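Local atomic coordinates of phosphatase (Thermotoga maritima, PDB entry 1NF2), a protein that probably acts as a magnesium-dependent phosphatase of the haloacid dehalogenase (HAD) family. Residues A[27-35]-A[255-266]; A[38-49]-A[60-71]. One frame throughout, in Å; residues are numbered along the deposited sequence.

Starting from the N terminus, strand 4-8 enters the central sheet of the HAD core, and helix 22-31 packs against it before the chain runs into strand 36-40. Segment 27-35 comes first but meets its partner 255-266 only near the C terminus, about 220 residues later, so interaction 1 closes a very long loop. In interaction 2, 38-49 meets 60-71 and closes a short one, the beta-alpha-beta unit made of strand 36-40, helix 45-55 and strand 62-64. Interaction 2 is therefore nested inside interaction 1 without crossing it. Their centres lie about 21 Å apart, yet Ser32 packs against Phe60, so the two contacts touch between helix 22-31 and strand 62-64.

Interaction 1: A[27-35]-A[255-266]; sequences NIEKLSRKC and SYVLERISTDCL
Leu31 and Leu258 meet end on where helix 22-31 of the HAD core packs beside helix 253-258 and the C-terminal tail that follows it. The touching atoms are the two CD1 methyls, 3.5 Å apart, a tight fit for carbon. Leucine suits both places: its forked end fills the gap between two backbones that do not themselves approach closely. The other Leu258 branch, CD2, lies athwart Ile28, against its CD1. Strand 4-8 backs the pair, Phe5 touching Leu31 and Phe7 touching Ile28.

At the helical end Asn27 does the polar work. With CG anti to its carbonyl carbon (chi1 -81°), the amide reaches across the contact, and ND2 donates to Ser255 OG at 2.8 Å and to Glu259 OE2 at 3.3 Å. Both acceptors lie close to the amide plane, as the two N-H bonds of an asparagine require. The carboxylate of Glu259, however, stands at 90° to that amide, and its OE2 is approached from above the carboxylate plane. Ser255 OG is also hydrogen-bonded to Asp24, which ties the serine to helix 22-31 a second time.

Farther along, the tail comes back past Lys30, Leu31 and Lys34. Residues 264-266 are poorly ordered, so their packing is less sure than the disulfide. Leu266 lies across Lys30, with CD2 3.4 Å from Lys30 CB. The aliphatic part of Lys34 runs along the backbone of Cys265, while Asp264 turns to a salt bridge with Arg3. Leu31 CD2 comes to 4.0 Å from Cys265 SG, so the same leucine that meets Leu258 also lines the covalent tie. That tie is a disulfide: Cys35 SG and Cys265 SG are joined at 2.0 Å with a chi3 of -90°.

Interaction 2: A[38-49]-A[60-71]; sequences VFASGRMLVSTL and FPTIAYNGAIVY. With SO4 (sulfate ion), chain D.
Leu45, Ala64 and Ile69 form the apolar centre, where helix 45-55 lies over the hairpin of strands 62-64 and 69-72. Leu45 CG meets Ile69 CG2 at 4.0 Å, and the small methyl of Ala64 lets the helix backbone come close. Beside them the side chains of Thr48 and Thr62 point in opposite directions, their CG2 methyls 3.5 Å apart, while Leu49 CD2 sits over one face of the Tyr71 ring in a CH-pi contact. Thr48 OG1 turns back to Met44 O.

This is a right-handed beta-alpha-beta crossover of the Rossmann-like HAD core: strands 38-40 and 62-64 run parallel, 3° apart. Ile63 N donates to Phe39 O at 2.7 Å, almost straight at 178°, and Ser41 N to Ile63 O. Ala40 CB rests against Ile63 CB on one sheet face, a methyl beside a branched chain.

Next along the chain, Tyr65 N donates to Arg43 O and Asn66 N to Ser41 O. The Tyr65 ring receives Met44 CA over its face, 4.0 Å from the centroid, and its OH bonds to Asp108. With an alanine in place of Tyr65, Met44 is likely to lose its aromatic cover and Asp108 its hydroxyl partner.

Ser41 OG accepts from Arg43 N in an ST turn, and Gly42 N donates to sulfate O1 at 3.0 Å; a beta carbon on Gly42 would collide with O2. Arg43 forms a salt bridge with the magnesium ligand Asp10. The sulfate probably comes from the crystallisation liquor, but its place, held by Gly42 N and Lys191, is consistent with a site for a substrate phosphate.

Interaction 1: A[27-35]-A[255-266]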
# COMPACT_ATOMS: atom_id res chain seq x y z
N ASN A 27 11.46 -9.90 16.90
CA ASN A 27 12.40 -10.30 15.86
C ASN A 27 12.76 -9.14 14.95
O ASN A 27 13.91 -9.01 14.52
CB ASN A 27 11.84 -11.46 15.04
CG ASN A 27 12.02 -12.79 15.74
OD1 ASN A 27 13.13 -13.14 16.14
ND2 ASN A 27 10.93 -13.55 15.87
N ILE A 28 11.78 -8.28 14.66
CA ILE A 28 12.04 -7.12 13.82
C ILE A 28 13.00 -6.20 14.57
O ILE A 28 13.98 -5.71 13.99
CB ILE A 28 10.75 -6.34 13.48
CG1 ILE A 28 9.73 -7.25 12.80
CG2 ILE A 28 11.09 -5.15 12.59
CD1 ILE A 28 10.21 -7.90 11.52
N GLU A 29 12.71 -5.95 15.84
CA GLU A 29 13.55 -5.11 16.69
C GLU A 29 15.01 -5.55 16.62
O GLU A 29 15.91 -4.73 16.47
CB GLU A 29 13.08 -5.17 18.15
CG GLU A 29 12.13 -4.06 18.55
CD GLU A 29 12.81 -2.70 18.59
OE1 GLU A 29 12.11 -1.69 18.83
OE2 GLU A 29 14.04 -2.64 18.38
N LYS A 30 15.25 -6.85 16.72
CA LYS A 30 16.61 -7.37 16.67
C LYS A 30 17.28 -7.10 15.31
O LYS A 30 18.46 -6.73 15.26
CB LYS A 30 16.60 -8.87 16.97
CG LYS A 30 16.20 -9.20 18.40
CD LYS A 30 15.94 -10.69 18.59
CE LYS A 30 17.15 -11.51 18.20
NZ LYS A 30 16.88 -12.98 18.30
N LEU A 31 16.53 -7.27 14.23
CA LEU A 31 17.07 -7.02 12.90
C LEU A 31 17.36 -5.54 12.66
O LEU A 31 18.41 -5.20 12.11
CB LEU A 31 16.08 -7.48 11.82
CG LEU A 31 15.91 -8.97 11.56
CD1 LEU A 31 14.88 -9.17 10.45
CD2 LEU A 31 17.25 -9.58 11.15
N SER A 32 16.44 -4.68 13.07
CA SER A 32 16.57 -3.24 12.88
C SER A 32 17.90 -2.70 13.37
O SER A 32 18.30 -1.59 13.01
CB SER A 32 15.43 -2.50 13.58
OG SER A 32 15.67 -2.44 14.97
N ARG A 33 18.57 -3.48 14.21
CA ARG A 33 19.87 -3.08 14.71
C ARG A 33 20.89 -3.57 13.69
O ARG A 33 21.02 -4.77 13.45
CB ARG A 33 20.14 -3.72 16.08
CG ARG A 33 21.52 -3.45 16.64
CD ARG A 33 21.80 -1.96 16.80
NE ARG A 33 23.11 -1.73 17.40
CZ ARG A 33 23.60 -0.53 17.68
NH1 ARG A 33 22.89 0.56 17.41
NH2 ARG A 33 24.81 -0.41 18.22
N LYS A 34 21.59 -2.62 13.08
CA LYS A 34 22.59 -2.93 12.06
C LYS A 34 22.01 -3.24 10.67
O LYS A 34 22.68 -3.00 9.67
CB LYS A 34 23.50 -4.09 12.51
CG LYS A 34 24.36 -4.67 11.39
CD LYS A 34 25.30 -5.76 11.89
CE LYS A 34 26.62 -5.20 12.41
NZ LYS A 34 26.44 -4.23 13.52
N CYS A 35 20.78 -3.76 10.61
CA CYS A 35 20.16 -4.10 9.33
C CYS A 35 18.96 -3.23 8.90
O CYS A 35 18.38 -2.51 9.70
CB CYS A 35 19.76 -5.58 9.30
SG CYS A 35 21.16 -6.73 9.01
N SER A 255 7.95 -14.64 11.85
CA SER A 255 8.99 -15.09 12.78
C SER A 255 9.46 -16.50 12.45
O SER A 255 10.65 -16.79 12.47
CB SER A 255 8.48 -15.08 14.22
OG SER A 255 8.38 -13.77 14.74
N TYR A 256 8.50 -17.38 12.16
CA TYR A 256 8.81 -18.77 11.88
C TYR A 256 9.91 -18.97 10.84
O TYR A 256 10.74 -19.86 10.98
CB TYR A 256 7.53 -19.49 11.45
CG TYR A 256 7.64 -21.00 11.46
CD1 TYR A 256 8.07 -21.70 10.33
CD2 TYR A 256 7.30 -21.73 12.60
CE1 TYR A 256 8.17 -23.09 10.34
CE2 TYR A 256 7.40 -23.12 12.62
CZ TYR A 256 7.83 -23.79 11.48
OH TYR A 256 7.93 -25.17 11.50
N VAL A 257 9.94 -18.13 9.81
CA VAL A 257 10.96 -18.23 8.78
C VAL A 257 12.09 -17.24 9.05
O VAL A 257 13.27 -17.53 8.82
CB VAL A 257 10.37 -17.94 7.36
CG1 VAL A 257 11.50 -17.65 6.36
CG2 VAL A 257 9.57 -19.13 6.89
N LEU A 258 11.72 -16.06 9.55
CA LEU A 258 12.68 -15.02 9.85
C LEU A 258 13.80 -15.50 10.77
O LEU A 258 14.96 -15.15 10.58
CB LEU A 258 11.96 -13.83 10.47
CG LEU A 258 12.72 -12.53 10.64
CD1 LEU A 258 13.36 -12.10 9.31
CD2 LEU A 258 11.75 -11.47 11.15
N GLU A 259 13.45 -16.32 11.75
CA GLU A 259 14.45 -16.82 12.69
C GLU A 259 15.43 -17.82 12.08
O GLU A 259 16.49 -18.06 12.66
CB GLU A 259 13.76 -17.48 13.90
CG GLU A 259 12.73 -16.61 14.56
CD GLU A 259 12.16 -17.23 15.82
OE1 GLU A 259 11.87 -18.45 15.79
OE2 GLU A 259 11.99 -16.50 16.82
N ARG A 260 15.09 -18.40 10.93
CA ARG A 260 15.98 -19.38 10.31
C ARG A 260 16.83 -18.86 9.14
O ARG A 260 17.75 -19.55 8.68
CB ARG A 260 15.16 -20.59 9.82
CG ARG A 260 14.20 -21.21 10.86
CD ARG A 260 14.82 -21.37 12.26
NE ARG A 260 16.08 -22.11 12.29
CZ ARG A 260 16.77 -22.37 13.40
NH1 ARG A 260 16.32 -21.95 14.58
NH2 ARG A 260 17.93 -23.04 13.34
N ILE A 261 16.52 -17.66 8.65
CA ILE A 261 17.26 -17.11 7.52
C ILE A 261 18.68 -16.63 7.84
O ILE A 261 18.91 -16.03 8.88
CB ILE A 261 16.45 -15.96 6.85
CG1 ILE A 261 17.38 -15.03 6.09
CG2 ILE A 261 15.66 -15.20 7.89
CD1 ILE A 261 16.67 -13.88 5.45
N SER A 262 19.62 -16.92 6.93
CA SER A 262 21.02 -16.51 7.10
C SER A 262 21.09 -15.00 7.03
O SER A 262 20.88 -14.41 5.97
CB SER A 262 21.91 -17.09 6.01
OG SER A 262 21.90 -18.50 6.05
N THR A 263 21.42 -14.39 8.15
CA THR A 263 21.46 -12.95 8.19
C THR A 263 22.64 -12.35 8.92
O THR A 263 23.16 -12.93 9.87
CB THR A 263 20.19 -12.41 8.85
OG1 THR A 263 20.36 -11.03 9.17
CG2 THR A 263 19.91 -13.17 10.13
N ASP A 264 23.04 -11.17 8.47
CA ASP A 264 24.11 -10.44 9.12
C ASP A 264 23.42 -9.95 10.38
O ASP A 264 22.50 -10.60 10.87
CB ASP A 264 24.56 -9.26 8.25
CG ASP A 264 25.94 -9.48 7.64
OD1 ASP A 264 26.13 -10.50 6.96
OD2 ASP A 264 26.82 -8.61 7.84
N CYS A 265 23.82 -8.78 10.88
CA CYS A 265 23.24 -8.24 12.11
C CYS A 265 23.12 -9.35 13.17
O CYS A 265 23.36 -10.52 12.88
CB CYS A 265 21.88 -7.59 11.84
SG CYS A 265 20.93 -8.19 10.41
N LEU A 266 22.76 -8.99 14.40
CA LEU A 266 22.71 -9.98 15.46
C LEU A 266 24.04 -10.75 15.55
O LEU A 266 24.16 -11.71 16.32
CB LEU A 266 21.58 -10.97 15.15
CG LEU A 266 20.24 -10.44 14.67
CD1 LEU A 266 19.31 -11.60 14.33
CD2 LEU A 266 19.64 -9.56 15.73

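Interaction 2: A[38-49]-A[60-71]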
# COMPACT_ATOMS: atom_id res chain seq x y z
N VAL A 38 12.07 -2.78 5.86
CA VAL A 38 11.17 -2.02 4.98
C VAL A 38 9.71 -2.49 5.07
O VAL A 38 9.42 -3.68 5.00
CB VAL A 38 11.62 -2.14 3.49
CG1 VAL A 38 10.70 -1.32 2.59
CG2 VAL A 38 13.05 -1.67 3.35
N PHE A 39 8.80 -1.54 5.22
CA PHE A 39 7.37 -1.84 5.29
C PHE A 39 6.72 -1.38 3.98
O PHE A 39 6.92 -0.24 3.55
CB PHE A 39 6.73 -1.12 6.48
CG PHE A 39 7.21 -1.62 7.82
CD1 PHE A 39 8.45 -1.25 8.32
CD2 PHE A 39 6.43 -2.49 8.57
CE1 PHE A 39 8.90 -1.74 9.55
CE2 PHE A 39 6.87 -2.98 9.80
CZ PHE A 39 8.11 -2.61 10.29
N ALA A 40 5.95 -2.26 3.35
CA ALA A 40 5.30 -1.93 2.09
C ALA A 40 3.81 -2.21 2.19
O ALA A 40 3.40 -3.36 2.31
CB ALA A 40 5.92 -2.74 0.96
N SER A 41 3.00 -1.17 2.11
CA SER A 41 1.56 -1.32 2.23
C SER A 41 0.74 -0.58 1.18
O SER A 41 1.25 0.30 0.48
CB SER A 41 1.13 -0.84 3.62
OG SER A 41 -0.27 -0.98 3.79
N GLY A 42 -0.54 -0.95 1.09
CA GLY A 42 -1.44 -0.29 0.17
C GLY A 42 -2.13 0.85 0.90
O GLY A 42 -2.81 1.68 0.30
N ARG A 43 -1.94 0.89 2.22
CA ARG A 43 -2.55 1.91 3.07
C ARG A 43 -1.86 3.27 2.93
O ARG A 43 -0.80 3.37 2.31
CB ARG A 43 -2.51 1.46 4.54
CG ARG A 43 -2.99 0.02 4.75
CD ARG A 43 -2.96 -0.41 6.22
NE ARG A 43 -4.20 -0.06 6.91
CZ ARG A 43 -5.21 -0.90 7.11
NH1 ARG A 43 -5.15 -2.15 6.68
NH2 ARG A 43 -6.30 -0.48 7.73
N MET A 44 -2.48 4.31 3.49
CA MET A 44 -1.95 5.67 3.44
C MET A 44 -0.56 5.70 4.10
O MET A 44 -0.21 4.80 4.86
CB MET A 44 -2.89 6.64 4.18
CG MET A 44 -4.32 6.75 3.61
SD MET A 44 -5.43 7.82 4.59
CE MET A 44 -4.62 9.28 4.42
N LEU A 45 0.22 6.74 3.83
CA LEU A 45 1.56 6.85 4.42
C LEU A 45 1.45 7.02 5.93
O LEU A 45 2.17 6.37 6.69
CB LEU A 45 2.31 8.04 3.83
CG LEU A 45 3.84 8.11 3.84
CD1 LEU A 45 4.27 9.50 4.27
CD2 LEU A 45 4.45 7.06 4.75
N VAL A 46 0.56 7.91 6.37
CA VAL A 46 0.38 8.16 7.79
C VAL A 46 -0.05 6.91 8.54
O VAL A 46 0.44 6.64 9.64
CB VAL A 46 -0.66 9.27 8.05
CG1 VAL A 46 -0.05 10.62 7.81
CG2 VAL A 46 -1.89 9.06 7.17
N SER A 47 -0.96 6.14 7.95
CA SER A 47 -1.43 4.92 8.58
C SER A 47 -0.28 3.94 8.76
O SER A 47 -0.18 3.26 9.79
CB SER A 47 -2.53 4.26 7.74
OG SER A 47 -3.62 5.14 7.54
N THR A 48 0.58 3.87 7.76
CA THR A 48 1.72 2.96 7.78
C THR A 48 2.77 3.41 8.79
O THR A 48 3.27 2.61 9.57
CB THR A 48 2.34 2.84 6.37
OG1 THR A 48 1.32 2.49 5.43
CG2 THR A 48 3.43 1.76 6.35
N LEU A 49 3.10 4.70 8.80
CA LEU A 49 4.09 5.21 9.74
C LEU A 49 3.58 5.08 11.18
O LEU A 49 4.37 4.94 12.11
CB LEU A 49 4.42 6.67 9.44
CG LEU A 49 4.99 7.00 8.05
CD1 LEU A 49 5.28 8.48 7.96
CD2 LEU A 49 6.24 6.19 7.79
N PHE A 60 10.69 3.65 9.45
CA PHE A 60 11.62 2.91 8.61
C PHE A 60 11.38 3.28 7.15
O PHE A 60 10.41 3.97 6.83
CB PHE A 60 11.38 1.41 8.75
CG PHE A 60 11.51 0.89 10.15
CD1 PHE A 60 12.68 0.26 10.57
CD2 PHE A 60 10.46 1.00 11.05
CE1 PHE A 60 12.81 -0.23 11.86
CE2 PHE A 60 10.57 0.51 12.35
CZ PHE A 60 11.75 -0.11 12.75
N PRO A 61 12.29 2.84 6.25
CA PRO A 61 12.07 3.15 4.84
C PRO A 61 10.68 2.55 4.59
O PRO A 61 10.41 1.43 5.00
CB PRO A 61 13.19 2.36 4.16
CG PRO A 61 14.33 2.50 5.15
CD PRO A 61 13.63 2.27 6.48
N THR A 62 9.81 3.30 3.93
CA THR A 62 8.45 2.82 3.73
C THR A 62 7.86 2.97 2.33
O THR A 62 8.09 3.97 1.64
CB THR A 62 7.52 3.51 4.75
OG1 THR A 62 7.92 3.15 6.08
CG2 THR A 62 6.06 3.12 4.53
N ILE A 63 7.12 1.95 1.91
CA ILE A 63 6.43 1.96 0.62
C ILE A 63 4.95 1.99 1.00
O ILE A 63 4.45 1.08 1.68
CB ILE A 63 6.74 0.70 -0.22
CG1 ILE A 63 8.23 0.67 -0.59
CG2 ILE A 63 5.89 0.69 -1.50
CD1 ILE A 63 8.64 -0.54 -1.40
N ALA A 64 4.26 3.05 0.59
CA ALA A 64 2.85 3.26 0.88
C ALA A 64 2.01 3.42 -0.39
O ALA A 64 2.55 3.50 -1.49
CB ALA A 64 2.70 4.49 1.77
N TYR A 65 0.68 3.45 -0.24
CA TYR A 65 -0.22 3.60 -1.39
C TYR A 65 0.13 2.61 -2.50
O TYR A 65 0.06 2.95 -3.69
CB TYR A 65 -0.16 5.02 -1.95
CG TYR A 65 -0.82 6.07 -1.07
CD1 TYR A 65 -2.20 6.19 -1.02
CD2 TYR A 65 -0.05 6.93 -0.30
CE1 TYR A 65 -2.82 7.16 -0.22
CE2 TYR A 65 -0.65 7.90 0.51
CZ TYR A 65 -2.03 8.01 0.54
OH TYR A 65 -2.61 8.99 1.32
N ASN A 66 0.52 1.41 -2.10
CA ASN A 66 0.86 0.35 -3.05
C ASN A 66 1.91 0.74 -4.10
O ASN A 66 1.82 0.34 -5.27
CB ASN A 66 -0.42 -0.14 -3.75
CG ASN A 66 -0.20 -1.41 -4.55
OD1 ASN A 66 0.45 -2.34 -4.08
ND2 ASN A 66 -0.74 -1.45 -5.77
N GLY A 67 2.91 1.52 -3.69
CA GLY A 67 3.96 1.90 -4.62
C GLY A 67 4.05 3.35 -5.05
O GLY A 67 5.09 3.75 -5.61
N ALA A 68 3.01 4.14 -4.80
CA ALA A 68 3.01 5.55 -5.20
C ALA A 68 3.92 6.40 -4.32
O ALA A 68 4.46 7.41 -4.77
CB ALA A 68 1.58 6.11 -5.17
N ILE A 69 4.09 5.99 -3.07
CA ILE A 69 4.97 6.72 -2.17
C ILE A 69 6.11 5.90 -1.60
O ILE A 69 5.92 4.75 -1.17
CB ILE A 69 4.17 7.32 -0.99
CG1 ILE A 69 3.31 8.49 -1.51
CG2 ILE A 69 5.11 7.80 0.11
CD1 ILE A 69 2.65 9.31 -0.43
N VAL A 70 7.31 6.48 -1.64
CA VAL A 70 8.50 5.85 -1.07
C VAL A 70 9.02 6.87 -0.07
O VAL A 70 9.31 8.01 -0.43
CB VAL A 70 9.59 5.55 -2.13
CG1 VAL A 70 10.84 4.99 -1.46
CG2 VAL A 70 9.06 4.55 -3.15
N TYR A 71 9.12 6.46 1.19
CA TYR A 71 9.57 7.34 2.25
C TYR A 71 10.81 6.83 2.98
O TYR A 71 10.95 5.63 3.22
CB TYR A 71 8.41 7.53 3.23
CG TYR A 71 8.79 7.95 4.64
CD1 TYR A 71 9.36 7.04 5.54
CD2 TYR A 71 8.55 9.26 5.08
CE1 TYR A 71 9.68 7.42 6.84
CE2 TYR A 71 8.86 9.64 6.39
CZ TYR A 71 9.43 8.72 7.26
OH TYR A 71 9.72 9.10 8.55
S SO4 D . -2.18 -4.46 0.59
O1 SO4 D . -1.21 -3.84 1.49
O2 SO4 D . -3.13 -3.44 0.14
O3 SO4 D . -1.45 -5.04 -0.55
O4 SO4 D . -2.94 -5.52 1.28